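Local structure of odorant binding protein OBP69a (Ceratitis capitata, 6HHE) at residues A[82-87]-A[105-110]; A[44-49]-A[95-100]; A[26-31]-A[39-44]. The protein probably binds small hydrophobic odorants or pheromones, as a secreted, all-helical carrier of the PBP/GOBP family of insect olfaction. All blocks are in the same frame, centred on the assembly; numbering follows the deposited sequence.

Contact 1: A[82-87]-A[105-110]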
loop_
_atom_site.group_PDB
_atom_site.type_symbol
_atom_site.label_atom_id
_atom_site.label_comp_id
_atom_site.label_asym_id
_atom_site.label_seq_id
_atom_site.Cartn_x
_atom_site.Cartn_y
_atom_site.Cartn_z
ATOM N N GLU A 82 -6.304 10.292 8.422
ATOM C CA GLU A 82 -5.477 11.250 9.150
ATOM C C GLU A 82 -4.485 10.555 10.054
ATOM O O GLU A 82 -3.330 10.969 10.127
ATOM C CB GLU A 82 -6.342 12.194 9.962
ATOM C CG GLU A 82 -7.167 13.060 9.152
ATOM C CD GLU A 82 -7.739 14.154 9.956
ATOM O OE1 GLU A 82 -7.719 14.145 11.202
ATOM O OE2 GLU A 82 -8.205 15.052 9.291
ATOM N N GLU A 83 -4.916 9.510 10.750
ATOM C CA GLU A 83 -4.004 8.852 11.676
ATOM C C GLU A 83 -2.855 8.179 10.935
ATOM O O GLU A 83 -1.690 8.255 11.374
ATOM C CB GLU A 83 -4.770 7.870 12.550
ATOM C CG GLU A 83 -3.838 7.078 13.434
ATOM C CD GLU A 83 -4.474 5.956 14.204
ATOM O OE1 GLU A 83 -5.196 5.144 13.635
ATOM O OE2 GLU A 83 -4.206 5.867 15.439
ATOM N N LEU A 84 -3.138 7.520 9.808
ATOM C CA LEU A 84 -2.059 6.880 9.045
ATOM C C LEU A 84 -1.090 7.897 8.478
ATOM O O LEU A 84 0.140 7.719 8.559
ATOM C CB LEU A 84 -2.645 6.024 7.926
ATOM C CG LEU A 84 -3.426 4.801 8.378
ATOM C CD1 LEU A 84 -4.185 4.216 7.236
ATOM C CD2 LEU A 84 -2.462 3.741 8.918
ATOM N N HIS A 85 -1.615 9.008 7.976
ATOM C CA HIS A 85 -0.783 10.049 7.416
ATOM C C HIS A 85 0.096 10.690 8.479
ATOM O O HIS A 85 1.315 10.841 8.292
ATOM C CB HIS A 85 -1.695 11.106 6.777
ATOM C CG HIS A 85 -0.940 12.314 6.371
ATOM N ND1 HIS A 85 -0.099 12.326 5.282
ATOM C CD2 HIS A 85 -0.809 13.519 6.973
ATOM C CE1 HIS A 85 0.496 13.506 5.206
ATOM N NE2 HIS A 85 0.081 14.247 6.217
ATOM N N THR A 86 -0.491 11.029 9.624
ATOM C CA THR A 86 0.306 11.748 10.631
ATOM C C THR A 86 1.279 10.807 11.320
ATOM O O THR A 86 2.408 11.219 11.649
ATOM C CB THR A 86 -0.609 12.431 11.649
ATOM O OG1 THR A 86 -1.363 11.465 12.381
ATOM C CG2 THR A 86 -1.523 13.422 10.995
ATOM N N THR A 87 0.887 9.534 11.528
ATOM C CA THR A 87 1.782 8.616 12.236
ATOM C C THR A 87 2.931 8.184 11.353
ATOM O O THR A 87 4.061 8.019 11.839
ATOM C CB THR A 87 1.004 7.399 12.717
ATOM O OG1 THR A 87 -0.096 7.827 13.544
ATOM C CG2 THR A 87 1.904 6.457 13.495
ATOM N N GLU A 105 4.632 -0.929 5.919
ATOM C CA GLU A 105 4.919 -1.595 7.186
ATOM C C GLU A 105 4.451 -0.735 8.338
ATOM O O GLU A 105 3.870 -1.250 9.320
ATOM C CB GLU A 105 6.409 -1.889 7.327
ATOM C CG GLU A 105 6.818 -3.096 6.544
ATOM C CD GLU A 105 8.258 -3.465 6.778
ATOM O OE1 GLU A 105 9.126 -2.568 6.685
ATOM O OE2 GLU A 105 8.510 -4.648 7.077
ATOM N N CYS A 106 4.681 0.583 8.252
ATOM C CA CYS A 106 4.198 1.492 9.287
ATOM C C CYS A 106 2.662 1.502 9.330
ATOM O O CYS A 106 2.056 1.451 10.416
ATOM C CB CYS A 106 4.783 2.866 9.041
ATOM S SG CYS A 106 4.224 4.070 10.297
ATOM N N TYR A 107 2.005 1.544 8.168
ATOM C CA TYR A 107 0.533 1.492 8.150
ATOM C C TYR A 107 -0.002 0.247 8.828
ATOM O O TYR A 107 -1.003 0.322 9.553
ATOM C CB TYR A 107 0.017 1.516 6.716
ATOM C CG TYR A 107 0.240 2.767 5.922
ATOM C CD1 TYR A 107 0.495 4.022 6.510
ATOM C CD2 TYR A 107 0.130 2.691 4.545
ATOM C CE1 TYR A 107 0.634 5.152 5.705
ATOM C CE2 TYR A 107 0.315 3.827 3.721
ATOM C CZ TYR A 107 0.537 5.037 4.323
ATOM O OH TYR A 107 0.699 6.099 3.452
ATOM N N ILE A 108 0.645 -0.903 8.613
ATOM C CA ILE A 108 0.167 -2.172 9.162
ATOM C C ILE A 108 0.283 -2.158 10.675
ATOM O O ILE A 108 -0.618 -2.652 11.385
ATOM C CB ILE A 108 0.988 -3.292 8.531
ATOM C CG1 ILE A 108 0.544 -3.545 7.085
ATOM C CG2 ILE A 108 0.870 -4.597 9.382
ATOM C CD1 ILE A 108 1.562 -4.361 6.255
ATOM N N LYS A 109 1.374 -1.562 11.192
ATOM C CA LYS A 109 1.538 -1.423 12.646
ATOM C C LYS A 109 0.513 -0.465 13.232
ATOM O O LYS A 109 0.023 -0.684 14.359
ATOM C CB LYS A 109 2.944 -0.918 13.005
ATOM C CG LYS A 109 4.041 -1.951 12.816
ATOM C CD LYS A 109 5.391 -1.411 13.265
ATOM C CE LYS A 109 6.494 -2.420 12.982
ATOM N NZ LYS A 109 6.522 -2.779 11.534
ATOM N N THR A 110 0.121 0.573 12.470
ATOM C CA THR A 110 -0.735 1.650 12.970
ATOM C C THR A 110 -2.203 1.281 12.945
ATOM O O THR A 110 -2.920 1.549 13.919
ATOM C CB THR A 110 -0.474 2.908 12.148
ATOM O OG1 THR A 110 0.922 3.227 12.314
ATOM C CG2 THR A 110 -1.344 4.089 12.597
HETATM O O HOH W 1 -5.401 2.475 14.431
#
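T110 and T87 share one setting of the first torsion (chi1 -60° and -56°): in each the methyl CG2 is anti to the backbone N and the hydroxyl lies beside that N. The two side chains meet tip to tip, T87 CG2 standing 3.6 Å from T110 OG1. That is packing, because each hydroxyl is turned back on its own helix: T87 OG1 binds E83 O at 2.7 Å, and T110 OG1 binds C106 O at 2.8 Å from above the carbonyl plane. T110 CG2 is then directed at the other helix, where it lies 4.0 Å from E83 CG. It touches L84 CD2 as well. L84 pushes CD2 against the backbone O of Y107 and, at 3.8 Å, against CD1 of its ring, which it meets obliquely. Helices 78-88 and 96-110 run at 127° to each other here, joined further by the C88–C106 disulfide, one of the three that pin the helices of this odorant-binding protein fold. With an alanine in place of T110 the hydroxyl and methyl are gone, which is likely to leave a gap beside L84 CD2 and T87 CG2 and C106 O with its backbone donor alone. E83, extended beyond CG, slides past T110 in the opposite direction; a water donates to E83 OE1 (2.8 Å) and to T110 O (2.7 Å), linking the helices at the edge where E83 also lines the pocket holding a 2-(2-methoxyethoxy)ethanol molecule.

Contact 2: A[44-49]-A[95-100]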
loop_
_atom_site.group_PDB
_atom_site.type_symbol
_atom_site.label_atom_id
_atom_site.label_comp_id
_atom_site.label_asym_id
_atom_site.label_seq_id
_atom_site.Cartn_x
_atom_site.Cartn_y
_atom_site.Cartn_z
ATOM N N LEU A 44 6.971 -7.848 -4.351
ATOM C CA LEU A 44 5.884 -7.371 -3.500
ATOM C C LEU A 44 6.059 -5.893 -3.197
ATOM O O LEU A 44 5.083 -5.139 -3.230
ATOM C CB LEU A 44 5.818 -8.203 -2.254
ATOM C CG LEU A 44 4.715 -7.811 -1.256
ATOM C CD1 LEU A 44 3.325 -7.886 -1.887
ATOM C CD2 LEU A 44 4.745 -8.723 -0.035
ATOM N N LYS A 45 7.294 -5.454 -2.916
ATOM C CA LYS A 45 7.537 -4.037 -2.676
ATOM C C LYS A 45 7.089 -3.225 -3.881
ATOM O O LYS A 45 6.447 -2.172 -3.740
ATOM C CB LYS A 45 9.039 -3.793 -2.411
ATOM C CG LYS A 45 9.613 -4.605 -1.261
ATOM C CD LYS A 45 11.035 -4.117 -0.949
ATOM C CE LYS A 45 11.545 -4.996 0.119
ATOM N NZ LYS A 45 13.029 -4.706 0.221
ATOM N N CYS A 46 7.412 -3.700 -5.071
ATOM C CA CYS A 46 7.070 -2.934 -6.258
ATOM C C CYS A 46 5.589 -2.998 -6.578
ATOM O O CYS A 46 5.066 -2.015 -7.108
ATOM C CB CYS A 46 7.880 -3.395 -7.437
ATOM S SG CYS A 46 9.629 -2.935 -7.295
ATOM N N PHE A 47 4.916 -4.108 -6.282
ATOM C CA PHE A 47 3.455 -4.123 -6.372
ATOM C C PHE A 47 2.851 -3.042 -5.501
ATOM O O PHE A 47 1.921 -2.347 -5.914
ATOM C CB PHE A 47 2.925 -5.499 -5.971
ATOM C CG PHE A 47 1.444 -5.555 -5.874
ATOM C CD1 PHE A 47 0.687 -5.726 -7.023
ATOM C CD2 PHE A 47 0.812 -5.435 -4.645
ATOM C CE1 PHE A 47 -0.716 -5.731 -6.916
ATOM C CE2 PHE A 47 -0.594 -5.422 -4.525
ATOM C CZ PHE A 47 -1.344 -5.591 -5.687
ATOM N N ILE A 48 3.297 -2.948 -4.242
ATOM C CA ILE A 48 2.746 -1.949 -3.335
ATOM C C ILE A 48 3.012 -0.553 -3.875
ATOM O O ILE A 48 2.098 0.284 -3.926
ATOM C CB ILE A 48 3.334 -2.142 -1.919
ATOM C CG1 ILE A 48 2.945 -3.509 -1.393
ATOM C CG2 ILE A 48 2.814 -1.042 -1.013
ATOM C CD1 ILE A 48 3.565 -3.847 -0.082
ATOM N N HIS A 49 4.223 -0.306 -4.390
ATOM C CA HIS A 49 4.480 0.983 -5.019
ATOM C C HIS A 49 3.540 1.234 -6.193
ATOM O O HIS A 49 3.016 2.341 -6.338
ATOM C CB HIS A 49 5.930 1.065 -5.483
ATOM C CG HIS A 49 6.239 2.325 -6.200
ATOM N ND1 HIS A 49 6.103 2.450 -7.567
ATOM C CD2 HIS A 49 6.608 3.541 -5.738
ATOM C CE1 HIS A 49 6.390 3.693 -7.917
ATOM N NE2 HIS A 49 6.723 4.368 -6.832
ATOM N N ASP A 95 14.630 3.702 -2.834
ATOM C CA ASP A 95 13.924 3.987 -4.075
ATOM C C ASP A 95 12.434 3.943 -3.779
ATOM O O ASP A 95 12.024 3.874 -2.619
ATOM C CB ASP A 95 14.322 3.007 -5.183
ATOM C CG ASP A 95 14.141 1.552 -4.781
ATOM O OD1 ASP A 95 13.069 1.202 -4.247
ATOM O OD2 ASP A 95 15.075 0.747 -4.996
ATOM N N GLY A 96 11.622 3.973 -4.837
ATOM C CA GLY A 96 10.185 4.057 -4.634
ATOM C C GLY A 96 9.602 2.787 -4.045
ATOM O O GLY A 96 8.698 2.850 -3.195
ATOM N N CYS A 97 10.077 1.627 -4.507
ATOM C CA CYS A 97 9.530 0.374 -4.007
ATOM C C CYS A 97 9.871 0.198 -2.539
ATOM O O CYS A 97 9.000 -0.203 -1.763
ATOM C CB CYS A 97 10.007 -0.852 -4.799
ATOM S SG CYS A 97 9.649 -0.922 -6.642
ATOM N N GLU A 98 11.107 0.514 -2.128
ATOM C CA GLU A 98 11.463 0.422 -0.708
ATOM C C GLU A 98 10.641 1.401 0.130
ATOM O O GLU A 98 10.146 1.042 1.207
ATOM C CB GLU A 98 12.944 0.713 -0.464
ATOM C CG GLU A 98 13.908 -0.102 -1.283
ATOM C CD GLU A 98 13.870 -1.575 -0.965
ATOM O OE1 GLU A 98 14.358 -2.371 -1.809
ATOM O OE2 GLU A 98 13.374 -1.952 0.123
ATOM N N THR A 99 10.491 2.652 -0.324
ATOM C CA THR A 99 9.642 3.606 0.394
ATOM C C THR A 99 8.214 3.094 0.522
ATOM O O THR A 99 7.614 3.182 1.603
ATOM C CB THR A 99 9.626 4.965 -0.298
ATOM O OG1 THR A 99 10.964 5.474 -0.349
ATOM C CG2 THR A 99 8.781 5.948 0.466
ATOM N N ALA A 100 7.635 2.575 -0.570
ATOM C CA ALA A 100 6.268 2.063 -0.464
ATOM C C ALA A 100 6.182 0.960 0.583
ATOM O O ALA A 100 5.223 0.914 1.375
ATOM C CB ALA A 100 5.794 1.528 -1.814
#
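K45 reaches across C97 to E98, the two long side chains crossing at a slant, and its atoms can be taken in turn. CB rests on the backbone O of C97 at 3.6 Å, with CB of C97 slightly farther off. From there the chain runs out extended, and CD passes E98 OE2 at 3.4 Å. CE stays beside the same oxygen, and NZ closes the salt bridge by donating to OE2 at 2.8 Å, on the syn lone pair, the side of the other oxygen. E98 starts out away from helix 42-55 and bends at chi2, which folds its carboxylate back onto the lysine. Q42 holds both ends of the pair, its OE1 taking a bond from K45 NZ and its NE2 giving one to E98 OE1, while the ring of F101 adds a cation-pi contact to the ammonium.

Next to this pair the link is covalent: C46 SG and C97 SG are joined at 2.1 Å with chi3 101°, close to the unstrained value for a disulfide. It is one of the three disulfides that tie together the helices of this PBP/GOBP fold. Beyond it, A100 CB presses on the backbone of H49, 3.5 Å from CA, and also touches I48 CG2. H49 CG is anti to its backbone N (chi1 177°), and this carries the imidazole over the first turn of the partner helix, CD2 lying 3.4 Å from G96 O. D95 is the N-cap of that turn, its OD1 accepting from E98 N at 3.0 Å in a nearly straight bond.

In this stretch helices 42-55 and 96-110 cross at 83°, nearly perpendicular, while on another side F47 packs against C18, I19 and T22 of helix 10-22.

Contact 3: A[26-31]-A[39-44]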
loop_
_atom_site.group_PDB
_atom_site.type_symbol
_atom_site.label_atom_id
_atom_site.label_comp_id
_atom_site.label_asym_id
_atom_site.label_seq_id
_atom_site.Cartn_x
_atom_site.Cartn_y
_atom_site.Cartn_z
ATOM N N GLU A 26 1.030 -15.004 -6.339
ATOM C CA GLU A 26 0.063 -15.247 -5.266
ATOM C C GLU A 26 0.710 -15.816 -4.005
ATOM O O GLU A 26 0.247 -15.519 -2.899
ATOM C CB GLU A 26 -1.045 -16.179 -5.761
ATOM C CG GLU A 26 -2.176 -16.471 -4.747
ATOM C CD GLU A 26 -2.934 -15.226 -4.258
ATOM O OE1 GLU A 26 -3.595 -15.298 -3.192
ATOM O OE2 GLU A 26 -2.877 -14.178 -4.930
ATOM N N ASP A 27 1.793 -16.592 -4.129
ATOM C CA ASP A 27 2.468 -17.118 -2.943
ATOM C C ASP A 27 2.939 -16.013 -2.007
ATOM O O ASP A 27 2.920 -16.203 -0.778
ATOM C CB ASP A 27 3.634 -18.020 -3.342
ATOM C CG ASP A 27 4.694 -17.286 -4.108
ATOM O OD1 ASP A 27 4.374 -16.852 -5.226
ATOM O OD2 ASP A 27 5.827 -17.139 -3.607
ATOM N N LEU A 28 3.316 -14.851 -2.548
ATOM C CA LEU A 28 3.748 -13.740 -1.706
ATOM C C LEU A 28 2.588 -13.152 -0.927
ATOM O O LEU A 28 2.742 -12.803 0.252
ATOM C CB LEU A 28 4.443 -12.658 -2.519
ATOM C CG LEU A 28 5.701 -13.137 -3.244
ATOM C CD1 LEU A 28 6.316 -12.065 -4.090
ATOM C CD2 LEU A 28 6.716 -13.650 -2.224
ATOM N N PHE A 29 1.432 -13.008 -1.569
ATOM C CA PHE A 29 0.259 -12.514 -0.850
ATOM C C PHE A 29 -0.196 -13.507 0.213
ATOM O O PHE A 29 -0.511 -13.123 1.357
ATOM C CB PHE A 29 -0.872 -12.246 -1.847
ATOM C CG PHE A 29 -0.627 -11.076 -2.795
ATOM C CD1 PHE A 29 -0.216 -9.828 -2.347
ATOM C CD2 PHE A 29 -0.860 -11.244 -4.162
ATOM C CE1 PHE A 29 -0.035 -8.747 -3.277
ATOM C CE2 PHE A 29 -0.692 -10.175 -5.072
ATOM C CZ PHE A 29 -0.266 -8.948 -4.635
ATOM N N ILE A 30 -0.197 -14.802 -0.118
ATOM C CA ILE A 30 -0.572 -15.815 0.867
ATOM C C ILE A 30 0.389 -15.782 2.042
ATOM O O ILE A 30 -0.027 -15.837 3.207
ATOM C CB ILE A 30 -0.612 -17.199 0.209
ATOM C CG1 ILE A 30 -1.788 -17.281 -0.765
ATOM C CG2 ILE A 30 -0.692 -18.280 1.281
ATOM C CD1 ILE A 30 -1.714 -18.492 -1.699
ATOM N N GLU A 31 1.692 -15.661 1.762
ATOM C CA GLU A 31 2.662 -15.628 2.858
ATOM C C GLU A 31 2.422 -14.437 3.776
ATOM O O GLU A 31 2.465 -14.581 5.000
ATOM C CB GLU A 31 4.081 -15.585 2.308
ATOM C CG GLU A 31 5.100 -15.320 3.400
ATOM C CD GLU A 31 5.589 -16.592 4.054
ATOM O OE1 GLU A 31 5.111 -17.676 3.649
ATOM O OE2 GLU A 31 6.453 -16.511 4.962
ATOM N N PRO A 39 6.583 -10.480 3.327
ATOM C CA PRO A 39 7.927 -10.946 2.988
ATOM C C PRO A 39 8.698 -9.865 2.239
ATOM O O PRO A 39 8.143 -9.082 1.435
ATOM C CB PRO A 39 7.658 -12.191 2.138
ATOM C CG PRO A 39 6.320 -11.912 1.492
ATOM C CD PRO A 39 5.540 -11.229 2.606
ATOM N N ASN A 40 10.010 -9.809 2.504
ATOM C CA ASN A 40 10.884 -8.797 1.908
ATOM C C ASN A 40 11.303 -9.190 0.497
ATOM O O ASN A 40 12.466 -9.468 0.216
ATOM C CB ASN A 40 12.117 -8.611 2.782
ATOM C CG ASN A 40 11.889 -7.591 3.857
ATOM O OD1 ASN A 40 11.319 -7.897 4.890
ATOM N ND2 ASN A 40 12.320 -6.360 3.608
ATOM N N ASN A 41 10.322 -9.327 -0.378
ATOM C CA ASN A 41 10.582 -9.708 -1.754
ATOM C C ASN A 41 10.354 -8.471 -2.594
ATOM O O ASN A 41 9.326 -7.747 -2.431
ATOM C CB ASN A 41 9.675 -10.861 -2.194
ATOM C CG ASN A 41 10.016 -12.183 -1.505
ATOM O OD1 ASN A 41 9.463 -12.538 -0.451
ATOM N ND2 ASN A 41 10.913 -12.932 -2.125
ATOM N N GLN A 42 11.296 -8.196 -3.480
ATOM C CA GLN A 42 11.213 -6.969 -4.260
ATOM C C GLN A 42 9.968 -6.884 -5.108
ATOM O O GLN A 42 9.414 -5.802 -5.218
ATOM C CB GLN A 42 12.412 -6.841 -5.202
ATOM C CG GLN A 42 13.752 -6.791 -4.454
ATOM C CD GLN A 42 13.799 -5.662 -3.433
ATOM O OE1 GLN A 42 13.907 -5.920 -2.249
ATOM N NE2 GLN A 42 13.735 -4.411 -3.889
ATOM N N ARG A 43 9.461 -8.011 -5.633
ATOM C CA ARG A 43 8.253 -7.893 -6.456
ATOM C C ARG A 43 7.044 -7.456 -5.634
ATOM O O ARG A 43 6.214 -6.710 -6.138
ATOM C CB ARG A 43 7.919 -9.198 -7.165
ATOM C CG ARG A 43 8.885 -9.522 -8.249
ATOM C CD ARG A 43 8.782 -10.980 -8.682
ATOM N NE ARG A 43 9.187 -11.913 -7.646
ATOM C CZ ARG A 43 8.422 -12.921 -7.206
ATOM N NH1 ARG A 43 7.197 -13.118 -7.680
ATOM N NH2 ARG A 43 8.898 -13.706 -6.230
ATOM N N LEU A 44 6.971 -7.848 -4.351
ATOM C CA LEU A 44 5.884 -7.371 -3.500
ATOM C C LEU A 44 6.059 -5.893 -3.197
ATOM O O LEU A 44 5.083 -5.139 -3.230
ATOM C CB LEU A 44 5.818 -8.203 -2.254
ATOM C CG LEU A 44 4.715 -7.811 -1.256
ATOM C CD1 LEU A 44 3.325 -7.886 -1.887
ATOM C CD2 LEU A 44 4.745 -8.723 -0.035
HETATM O O HOH W 2 7.664 -16.126 -5.232
#
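L28 carries most of the apolar contact, its methyls reaching P39, N41 and R43. CD2 faces N41, 3.5 Å from OD1, with the two side chains crossing at a slant, and it also lies 4.1 Å from P39 CG. CD1 goes the other way, under the guanidinium of R43: it sits 3.5 Å from that plane, toward the rim, over one face. The flank is filled by E31, whose CG slides along P39 CG at 4.1 Å. Deeper in, L44 sets CG anti to its backbone N (chi1 180°), and its CD1 reaches F29 CE1 at 3.7 Å, meeting the ring obliquely; F29 in turn packs edge-to-face with the ring of F47.

No direct hydrogen bond joins the two segments, and the polar link runs through a water that donates to D27 OD2 at 2.7 Å and accepts from R43 NH2 at 2.9 Å, lying in the guanidinium plane at its edge. NH1 of the arginine binds G23 O and T25 OG1, so both terminal nitrogens are engaged while L28 covers a face. The charges of D27 and R43 do not touch, but they would probably still attract.

After helix 26-35 the chain turns back, and within 39-44 it passes an inverse gamma turn centred on N40 and enters helix 42-55 with N41 at the N-cap position. This is the connection between two consecutive helices, 26-35 and 42-55, of the all-helical PBP/GOBP fold.

In the fold
Helix 96-110 serves two of the three contacts: its start is fixed to helix 42-55 in contact 2 and its end leans on helix 78-88 in contact 1. Helix 42-55 in turn continues into contact 3, which shares L44 with contact 2 and touches it through a polar and an aromatic pair. Contact 2 lies nearest the middle of the chain, its centre about 8 Å from that of the chain, and is the one with a disulfide and a salt bridge across the segments. Contacts 1 and 3, whose centres lie about 11 and 13 Å from the chain centre, have touching residues at the surface as well as buried leucines, and both rely on van der Waals packing with one bridging water.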